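Local coordinates for uncharacterized protein (Bacteroides eggerthii DSM 20697, PDB 4ECO) that is of unknown function but, as a leucine-rich repeat solenoid, probably serves in protein binding, at residues 463-469 against 494-500; 519-525 against 541-547; 553-559 against 571-576. All coordinates share one frame; numbering follows the deposited sequence. Where two conformers were deposited one is given.

Interaction 1 (463-469 against 494-500); sequences NLMGNML and DLRFNKL
Asn498 lays its amide into the curve of 463-469, between the backbones of Leu464 and Leu469. With CG beside its own backbone N (chi1 -87°), the group turns toward the neighbouring loop and bonds it at both ends. Asn498 ND2 donates to Leu464 O (3.1 Å) from above the carbonyl plane, while Asn467 ND2 reaches that oxygen from the opposite face, so two amides grip one buried carbonyl. Asn498 OD1 offers a lone pair, in the carbonyl plane, to Leu469 N (2.9 Å). Beneath these bonds the packing is close: Leu495 CD2 touches Leu464 CB, and Leu469 CD1 meets the same methyl at 3.8 Å, its side chain crossing that of Leu495 at about a right angle. Parallel backbone bonds, such as Leu464 N to Asp494 O (2.7 Å), hold the register.

The outer side is looser. There CG of selenomethionine Met465 rests over one face of the Arg496 guanidinium and, at 3.7 Å, beside Phe497 CD2 at the edge of the Phe497 ring, which stacks with Tyr522. The guanidinium is steadied within its own loop by a salt bridge from Arg496 NE to Asp494 OD1 (2.8 Å), and exposed Lys499 extends beyond. Replacing Asn498 with a leucine would probably leave Leu469 N without its acceptor and Leu464 O with Asn467 ND2 but not its second amide donor. Asn523 binds Leu495 O and Leu500 N in the same manner one turn on: this is the asparagine ladder of leucine-rich repeats, whose chemistry implies that buried peptide groups in irregular turns are satisfied by a recurring amide.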
# COMPACT_ATOMS: atom_id res chain seq x y z
N ASN A 463 17.10 -5.42 -6.16
CA ASN A 463 16.50 -5.57 -7.47
C ASN A 463 16.99 -4.46 -8.33
O ASN A 463 16.71 -3.31 -8.06
CB ASN A 463 14.98 -5.57 -7.37
CG ASN A 463 14.32 -6.21 -8.55
OD1 ASN A 463 14.85 -6.28 -9.70
ND2 ASN A 463 13.12 -6.68 -8.29
N LEU A 464 17.80 -4.79 -9.32
CA LEU A 464 18.39 -3.80 -10.23
C LEU A 464 17.93 -4.09 -11.66
O LEU A 464 18.50 -3.57 -12.62
CB LEU A 464 19.91 -3.81 -10.11
CG LEU A 464 20.44 -2.96 -8.99
CD1 LEU A 464 21.85 -3.36 -8.61
CD2 LEU A 464 20.38 -1.49 -9.35
N MSE A 465 16.87 -4.91 -11.79
CA MSE A 465 16.30 -5.28 -13.08
C MSE A 465 15.82 -4.03 -13.85
O MSE A 465 15.20 -3.14 -13.26
CB MSE A 465 15.14 -6.31 -12.90
CG MSE A 465 14.31 -6.57 -14.19
SE MSE A 465 12.85 -5.25 -14.52
CE MSE A 465 11.61 -5.97 -13.22
N GLY A 466 16.04 -4.05 -15.16
CA GLY A 466 15.55 -2.97 -16.02
C GLY A 466 16.30 -1.68 -15.82
O GLY A 466 15.69 -0.67 -15.49
N ASN A 467 17.62 -1.72 -15.99
CA ASN A 467 18.47 -0.56 -15.85
C ASN A 467 19.47 -0.49 -17.01
O ASN A 467 19.20 -1.06 -18.07
CB ASN A 467 19.15 -0.57 -14.48
CG ASN A 467 18.24 0.02 -13.46
OD1 ASN A 467 17.92 1.20 -13.50
ND2 ASN A 467 17.74 -0.80 -12.56
N MSE A 468 20.58 0.23 -16.83
CA MSE A 468 21.56 0.52 -17.88
C MSE A 468 22.93 -0.04 -17.61
O MSE A 468 23.90 0.38 -18.27
CB MSE A 468 21.70 2.05 -18.04
CG MSE A 468 20.40 2.76 -18.40
SE MSE A 468 19.70 2.08 -20.08
CE MSE A 468 17.69 2.49 -19.68
N LEU A 469 23.04 -0.97 -16.66
CA LEU A 469 24.33 -1.56 -16.30
C LEU A 469 24.92 -2.34 -17.48
O LEU A 469 24.18 -3.00 -18.22
CB LEU A 469 24.19 -2.46 -15.06
CG LEU A 469 23.70 -1.74 -13.80
CD1 LEU A 469 23.04 -2.70 -12.85
CD2 LEU A 469 24.81 -0.93 -13.12
N ASP A 494 18.88 -9.46 -8.38
CA ASP A 494 18.12 -9.42 -9.63
C ASP A 494 18.73 -8.39 -10.54
O ASP A 494 18.74 -7.20 -10.21
CB ASP A 494 16.64 -9.13 -9.39
CG ASP A 494 15.72 -9.70 -10.45
OD1 ASP A 494 16.18 -9.92 -11.58
OD2 ASP A 494 14.52 -9.89 -10.15
N LEU A 495 19.32 -8.86 -11.64
CA LEU A 495 19.99 -8.00 -12.62
C LEU A 495 19.43 -8.21 -14.03
O LEU A 495 20.07 -7.81 -15.01
CB LEU A 495 21.51 -8.27 -12.60
CG LEU A 495 22.26 -7.72 -11.39
CD1 LEU A 495 23.54 -8.47 -11.17
CD2 LEU A 495 22.46 -6.20 -11.49
N ARG A 496 18.20 -8.77 -14.13
CA ARG A 496 17.55 -8.97 -15.42
C ARG A 496 17.40 -7.66 -16.18
O ARG A 496 17.33 -6.58 -15.57
CB ARG A 496 16.15 -9.59 -15.26
CG ARG A 496 16.05 -11.04 -14.78
CD ARG A 496 14.61 -11.33 -14.43
NE ARG A 496 14.15 -10.40 -13.39
CZ ARG A 496 12.89 -10.01 -13.20
NH1 ARG A 496 11.92 -10.50 -13.95
NH2 ARG A 496 12.60 -9.16 -12.23
N PHE A 497 17.32 -7.76 -17.50
CA PHE A 497 17.07 -6.62 -18.39
C PHE A 497 18.04 -5.50 -18.16
O PHE A 497 17.66 -4.40 -17.77
CB PHE A 497 15.64 -6.09 -18.25
CG PHE A 497 14.63 -7.14 -18.60
CD1 PHE A 497 14.34 -7.43 -19.92
CD2 PHE A 497 14.02 -7.89 -17.60
CE1 PHE A 497 13.44 -8.44 -20.25
CE2 PHE A 497 13.12 -8.90 -17.92
CZ PHE A 497 12.83 -9.18 -19.24
N ASN A 498 19.30 -5.80 -18.44
CA ASN A 498 20.40 -4.85 -18.44
C ASN A 498 21.20 -5.15 -19.70
O ASN A 498 20.69 -5.83 -20.60
CB ASN A 498 21.22 -4.92 -17.14
CG ASN A 498 20.68 -4.06 -16.04
OD1 ASN A 498 21.00 -2.88 -15.96
ND2 ASN A 498 19.89 -4.61 -15.16
N LYS A 499 22.42 -4.64 -19.79
CA LYS A 499 23.23 -4.88 -20.96
C LYS A 499 24.59 -5.37 -20.49
O LYS A 499 25.63 -5.01 -21.06
CB LYS A 499 23.29 -3.59 -21.82
CG LYS A 499 22.00 -3.30 -22.58
CD LYS A 499 21.98 -1.90 -23.13
CE LYS A 499 20.75 -1.64 -23.96
NZ LYS A 499 20.72 -0.24 -24.48
N LEU A 500 24.58 -6.22 -19.42
CA LEU A 500 25.77 -6.74 -18.75
C LEU A 500 26.55 -7.72 -19.60
O LEU A 500 25.98 -8.67 -20.13
CB LEU A 500 25.39 -7.43 -17.43
CG LEU A 500 24.91 -6.54 -16.27
CD1 LEU A 500 24.26 -7.37 -15.19
CD2 LEU A 500 26.05 -5.76 -15.67

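Interaction 2 (519-525 against 541-547); sequences DLSYNSF and FGIRNQR
With CG beside the backbone N (chi1 -60°) and a bend at chi2 (-58°), the Gln546 chain folds over so that its amide enters the curve of 519-525, and in Ser521 a similar first torsion (-69°) sets OG beside its backbone N, facing Arg544 N. The glutamine amide then works with both ends. Gln546 NE2 donates to Leu520 O (3.1 Å), which Asn523 ND2 approaches from the opposite face; its OE1 accepts from Phe525 N (3.2 Å) on a lone pair in the carbonyl plane and lies at the edge of the Phe525 ring. NE2 also reaches Arg544 O within its own loop, across that carbonyl plane from Tyr522 N, whose bond to the same oxygen is 2.8 Å long.

In the leucine-rich repeat solenoid this place belongs to the ladder asparagine, as at Asn523, whose amide serves Leu500 of the preceding turn; here a residue one methylene longer does the same work by bending.

Ser521 OG accepts from Arg544 N (3.0 Å) and donates to Asp519 OD1. That carboxylate oxygen receives a second bond from Ser521 N, closing an Asx turn, and takes the hydroxyl on its syn lone pair. At the far end of the loops Ser524 OG donates to Arg547 O (2.9 Å), within the carbonyl plane, while Arg547 N returns a bond to Asn523 O. Toward the interior, Leu520 CD1 touches Phe541 CZ at 3.7 Å and also Ile543 CD1, and the Ile543 side chain in turn crosses Phe525 at about a right angle.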
# COMPACT_ATOMS: atom_id res chain seq x y z
N ASP A 519 19.77 -13.62 -10.81
CA ASP A 519 19.14 -13.70 -12.11
C ASP A 519 19.76 -12.68 -13.06
O ASP A 519 19.61 -11.49 -12.88
CB ASP A 519 17.63 -13.54 -12.05
CG ASP A 519 16.90 -14.16 -13.23
OD1 ASP A 519 17.49 -14.22 -14.33
OD2 ASP A 519 15.72 -14.56 -13.05
N LEU A 520 20.50 -13.18 -14.02
CA LEU A 520 21.18 -12.39 -15.05
C LEU A 520 20.48 -12.55 -16.41
O LEU A 520 21.07 -12.25 -17.45
CB LEU A 520 22.67 -12.83 -15.15
CG LEU A 520 23.50 -12.82 -13.86
CD1 LEU A 520 24.75 -13.60 -14.05
CD2 LEU A 520 23.80 -11.40 -13.40
N SER A 521 19.22 -13.03 -16.40
CA SER A 521 18.47 -13.23 -17.62
C SER A 521 18.25 -11.90 -18.32
O SER A 521 18.03 -10.87 -17.66
CB SER A 521 17.14 -13.91 -17.35
OG SER A 521 17.33 -15.25 -16.95
N TYR A 522 18.36 -11.93 -19.68
CA TYR A 522 18.19 -10.76 -20.56
C TYR A 522 19.32 -9.78 -20.35
O TYR A 522 19.12 -8.66 -19.88
CB TYR A 522 16.83 -10.09 -20.34
CG TYR A 522 15.69 -11.00 -20.71
CD1 TYR A 522 15.24 -11.07 -22.02
CD2 TYR A 522 15.07 -11.81 -19.76
CE1 TYR A 522 14.18 -11.89 -22.38
CE2 TYR A 522 14.01 -12.65 -20.11
CZ TYR A 522 13.58 -12.70 -21.43
OH TYR A 522 12.55 -13.50 -21.85
N ASN A 523 20.51 -10.22 -20.72
CA ASN A 523 21.72 -9.45 -20.63
C ASN A 523 22.60 -9.74 -21.86
O ASN A 523 22.08 -10.23 -22.87
CB ASN A 523 22.43 -9.71 -19.30
CG ASN A 523 21.97 -8.76 -18.22
OD1 ASN A 523 22.27 -7.57 -18.26
ND2 ASN A 523 21.22 -9.25 -17.25
N SER A 524 23.88 -9.39 -21.83
CA SER A 524 24.69 -9.50 -23.04
C SER A 524 25.96 -10.32 -22.85
O SER A 524 26.92 -10.12 -23.59
CB SER A 524 25.05 -8.10 -23.53
OG SER A 524 23.86 -7.35 -23.69
N PHE A 525 25.96 -11.27 -21.92
CA PHE A 525 27.12 -12.13 -21.69
C PHE A 525 27.39 -13.02 -22.88
O PHE A 525 26.46 -13.67 -23.38
CB PHE A 525 26.90 -13.03 -20.45
CG PHE A 525 26.92 -12.27 -19.15
CD1 PHE A 525 28.13 -11.93 -18.53
CD2 PHE A 525 25.73 -11.86 -18.55
CE1 PHE A 525 28.15 -11.19 -17.34
CE2 PHE A 525 25.75 -11.11 -17.37
CZ PHE A 525 26.95 -10.79 -16.77
N PHE A 541 20.17 -19.98 -10.45
CA PHE A 541 20.92 -19.19 -11.42
C PHE A 541 20.13 -19.04 -12.72
O PHE A 541 19.67 -20.04 -13.28
CB PHE A 541 22.28 -19.86 -11.71
CG PHE A 541 23.30 -18.95 -12.35
CD1 PHE A 541 23.32 -18.77 -13.73
CD2 PHE A 541 24.22 -18.27 -11.57
CE1 PHE A 541 24.26 -17.90 -14.32
CE2 PHE A 541 25.16 -17.40 -12.16
CZ PHE A 541 25.18 -17.24 -13.53
N GLY A 542 19.98 -17.80 -13.18
CA GLY A 542 19.27 -17.46 -14.40
C GLY A 542 20.16 -16.70 -15.36
O GLY A 542 20.81 -15.72 -14.96
N ILE A 543 20.25 -17.19 -16.61
CA ILE A 543 21.08 -16.57 -17.64
C ILE A 543 20.38 -16.77 -19.00
O ILE A 543 21.02 -16.92 -20.04
CB ILE A 543 22.58 -17.08 -17.59
CG1 ILE A 543 23.57 -16.16 -18.35
CG2 ILE A 543 22.79 -18.61 -17.84
CD1 ILE A 543 24.48 -15.48 -17.48
N ARG A 544 19.04 -16.74 -18.98
CA ARG A 544 18.19 -16.85 -20.16
C ARG A 544 18.36 -15.65 -21.10
O ARG A 544 18.76 -14.57 -20.66
CB ARG A 544 16.72 -16.95 -19.74
CG ARG A 544 16.19 -18.36 -19.47
CD ARG A 544 14.67 -18.37 -19.31
NE ARG A 544 14.00 -17.65 -20.40
CZ ARG A 544 13.59 -18.19 -21.53
NH1 ARG A 544 13.71 -19.50 -21.73
NH2 ARG A 544 13.03 -17.44 -22.47
N ASN A 545 18.00 -15.85 -22.40
CA ASN A 545 17.95 -14.87 -23.50
C ASN A 545 19.11 -13.84 -23.52
O ASN A 545 18.88 -12.63 -23.51
CB ASN A 545 16.61 -14.10 -23.46
CG ASN A 545 15.39 -14.95 -23.67
OD1 ASN A 545 14.95 -15.66 -22.77
ND2 ASN A 545 14.80 -14.88 -24.84
N GLN A 546 20.36 -14.31 -23.63
CA GLN A 546 21.50 -13.39 -23.73
C GLN A 546 21.60 -12.88 -25.18
O GLN A 546 21.69 -13.67 -26.12
CB GLN A 546 22.82 -14.04 -23.29
CG GLN A 546 22.83 -14.52 -21.85
CD GLN A 546 22.55 -13.44 -20.86
OE1 GLN A 546 23.37 -12.55 -20.64
NE2 GLN A 546 21.41 -13.51 -20.22
N ARG A 547 21.54 -11.56 -25.36
CA ARG A 547 21.56 -10.91 -26.68
C ARG A 547 22.45 -9.66 -26.72
O ARG A 547 22.58 -8.98 -25.70
CB ARG A 547 20.14 -10.48 -27.11
CG ARG A 547 19.09 -11.58 -27.24
CD ARG A 547 19.27 -12.54 -28.41
NE ARG A 547 18.22 -13.55 -28.34
CZ ARG A 547 18.28 -14.64 -27.58
NH1 ARG A 547 19.37 -14.89 -26.87
NH2 ARG A 547 17.27 -15.49 -27.55

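Interaction 3 (553-559 against 571-576); sequences RTLREWP and LQIGSN
Arg553 makes the one direct hydrogen bond between 553-559 and 571-576, from NH1 to Asn576 O at 2.7 Å. The oxygen lies in the guanidinium plane, at its edge, whereas Ser575 OG sits over one face. Asp596 fixes both neighbours, taking a salt bridge from Arg553 NH2 and a hydrogen bond from Ser575 OG.

A water supplies the second polar link: it accepts from Leu555 N (3.1 Å) and donates to Asn576 OD1 (2.6 Å). The amide of Asn576, which the Leu555 side chain crosses obliquely, is thus held at both ends, since OD1 also accepts from Gln546 N, and ND2 binds Ile543 O as well as Ile573 O (2.8 Å), the latter from above the carbonyl plane.

The remaining contact is apolar. Trp558, its CG turned away from the backbone N (chi1 168°), brings its six-membered ring to Leu571 of the strand and Ile573 just beyond it: CH2 touches Leu571 CD2 at 3.6 Å and CZ3 meets Ile573 CG2 at 3.9 Å. Pro559 CD lies over one face of the indole, toward its rim, and also meets Ile573 CD1 (3.7 Å). The indole nitrogen is bonded to Glu583. Leu555 CD2 approaches Ile573 CG1 more loosely (4.4 Å).

The end-to-end directions are 147° apart, so 571-576 returns roughly against 553-559. Apolar residues facing the returning chain, with an asparagine that bonds the preceding coil as in the asparagine ladder, mark a leucine-rich repeat coil, whose non-strand side packs over inward residues of the strand and the turn after it.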
# COMPACT_ATOMS: atom_id res chain seq x y z
N ARG A 553 22.58 -14.00 -30.46
CA ARG A 553 22.63 -14.84 -29.26
C ARG A 553 24.08 -14.97 -28.86
O ARG A 553 24.85 -15.70 -29.51
CB ARG A 553 21.97 -16.20 -29.50
CG ARG A 553 20.50 -16.10 -29.86
CD ARG A 553 19.85 -17.44 -29.68
NE ARG A 553 18.41 -17.39 -29.97
CZ ARG A 553 17.55 -18.36 -29.66
NH1 ARG A 553 17.97 -19.46 -29.04
NH2 ARG A 553 16.28 -18.24 -29.98
N THR A 554 24.48 -14.20 -27.83
CA THR A 554 25.86 -14.09 -27.35
C THR A 554 26.35 -15.30 -26.55
O THR A 554 27.53 -15.62 -26.69
CB THR A 554 26.03 -12.84 -26.48
OG1 THR A 554 25.00 -12.80 -25.48
CG2 THR A 554 26.03 -11.55 -27.28
N LEU A 555 25.50 -15.96 -25.72
CA LEU A 555 25.97 -17.05 -24.86
C LEU A 555 25.94 -18.40 -25.55
O LEU A 555 24.88 -19.00 -25.76
CB LEU A 555 25.20 -17.11 -23.54
CG LEU A 555 25.82 -17.98 -22.44
CD1 LEU A 555 27.17 -17.44 -21.99
CD2 LEU A 555 24.86 -18.10 -21.27
N ARG A 556 27.15 -18.89 -25.86
CA ARG A 556 27.39 -20.16 -26.53
C ARG A 556 28.10 -21.15 -25.58
O ARG A 556 28.07 -22.37 -25.82
CB ARG A 556 28.22 -19.93 -27.82
CG ARG A 556 27.45 -19.10 -28.86
CD ARG A 556 28.29 -18.55 -29.99
NE ARG A 556 28.59 -19.59 -30.97
CZ ARG A 556 29.58 -19.53 -31.84
NH1 ARG A 556 30.40 -18.48 -31.86
NH2 ARG A 556 29.79 -20.53 -32.70
N GLU A 557 28.67 -20.62 -24.45
CA GLU A 557 29.45 -21.32 -23.43
C GLU A 557 28.58 -21.89 -22.28
O GLU A 557 27.89 -21.15 -21.57
CB GLU A 557 30.50 -20.34 -22.83
CG GLU A 557 31.41 -20.88 -21.74
CD GLU A 557 32.20 -19.86 -20.92
OE1 GLU A 557 32.27 -18.69 -21.34
OE2 GLU A 557 32.74 -20.24 -19.85
N TRP A 558 28.69 -23.21 -22.06
CA TRP A 558 28.04 -23.88 -20.94
C TRP A 558 28.94 -23.73 -19.71
O TRP A 558 30.15 -23.92 -19.83
CB TRP A 558 27.77 -25.37 -21.26
CG TRP A 558 27.36 -26.18 -20.05
CD1 TRP A 558 28.20 -26.85 -19.19
CD2 TRP A 558 26.04 -26.33 -19.52
NE1 TRP A 558 27.47 -27.41 -18.17
CE2 TRP A 558 26.14 -27.12 -18.36
CE3 TRP A 558 24.76 -25.91 -19.95
CZ2 TRP A 558 25.01 -27.51 -17.61
CZ3 TRP A 558 23.64 -26.30 -19.22
CH2 TRP A 558 23.78 -27.07 -18.06
N PRO A 559 28.39 -23.41 -18.52
CA PRO A 559 29.25 -23.29 -17.33
C PRO A 559 29.73 -24.67 -16.83
O PRO A 559 29.13 -25.26 -15.91
CB PRO A 559 28.33 -22.61 -16.32
CG PRO A 559 26.95 -23.14 -16.68
CD PRO A 559 26.97 -23.18 -18.19
N LEU A 571 18.55 -24.19 -12.65
CA LEU A 571 19.36 -23.51 -13.65
C LEU A 571 18.52 -23.18 -14.86
O LEU A 571 18.00 -24.08 -15.51
CB LEU A 571 20.60 -24.32 -14.07
CG LEU A 571 21.40 -23.75 -15.25
CD1 LEU A 571 22.05 -22.40 -14.91
CD2 LEU A 571 22.42 -24.75 -15.73
N GLN A 572 18.46 -21.89 -15.19
CA GLN A 572 17.75 -21.40 -16.35
C GLN A 572 18.75 -20.86 -17.34
O GLN A 572 19.36 -19.83 -17.08
CB GLN A 572 16.75 -20.33 -15.95
CG GLN A 572 15.67 -20.79 -14.99
CD GLN A 572 14.67 -19.68 -14.74
OE1 GLN A 572 14.82 -18.55 -15.22
NE2 GLN A 572 13.63 -19.98 -13.98
N ILE A 573 18.95 -21.57 -18.47
CA ILE A 573 19.92 -21.19 -19.51
C ILE A 573 19.24 -21.25 -20.91
O ILE A 573 19.92 -21.23 -21.94
CB ILE A 573 21.19 -22.10 -19.40
CG1 ILE A 573 22.40 -21.51 -20.13
CG2 ILE A 573 20.92 -23.59 -19.72
CD1 ILE A 573 23.75 -22.05 -19.67
N GLY A 574 17.92 -21.27 -20.93
CA GLY A 574 17.15 -21.31 -22.16
C GLY A 574 17.26 -20.07 -23.03
O GLY A 574 17.64 -19.00 -22.55
N SER A 575 16.92 -20.23 -24.33
CA SER A 575 16.89 -19.21 -25.38
C SER A 575 18.27 -18.55 -25.51
O SER A 575 18.41 -17.33 -25.44
CB SER A 575 15.78 -18.19 -25.12
OG SER A 575 15.49 -17.44 -26.28
N ASN A 576 19.29 -19.38 -25.69
CA ASN A 576 20.67 -18.95 -25.91
C ASN A 576 21.19 -19.73 -27.12
O ASN A 576 20.38 -20.18 -27.95
CB ASN A 576 21.55 -19.17 -24.64
CG ASN A 576 21.32 -18.17 -23.54
OD1 ASN A 576 21.55 -16.98 -23.68
ND2 ASN A 576 20.95 -18.64 -22.37
O HOH W 1 22.44 -16.27 -26.07

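Overall arrangement
Read from the N terminus, the three contacts come in series, none enclosing or crossing another. Interaction 1 closes the chain that leaves strand 461-463 and returns through strand 492-494; interaction 2 does the same between strands 517-519 and 540-542; interaction 3 joins the chain after strand 540-542 to strand 570-572. Interactions 1 and 2, with centres about 10 Å apart, are joined by the probable backbone bond between Leu500 and Ser524. Interactions 2 and 3 meet through Phe525 with Thr554 and Ile543 with Gln572. Interactions 1 and 3 do not touch. Together they tie consecutive coils into one solenoid, the first two side to side, the last across a coil's interior.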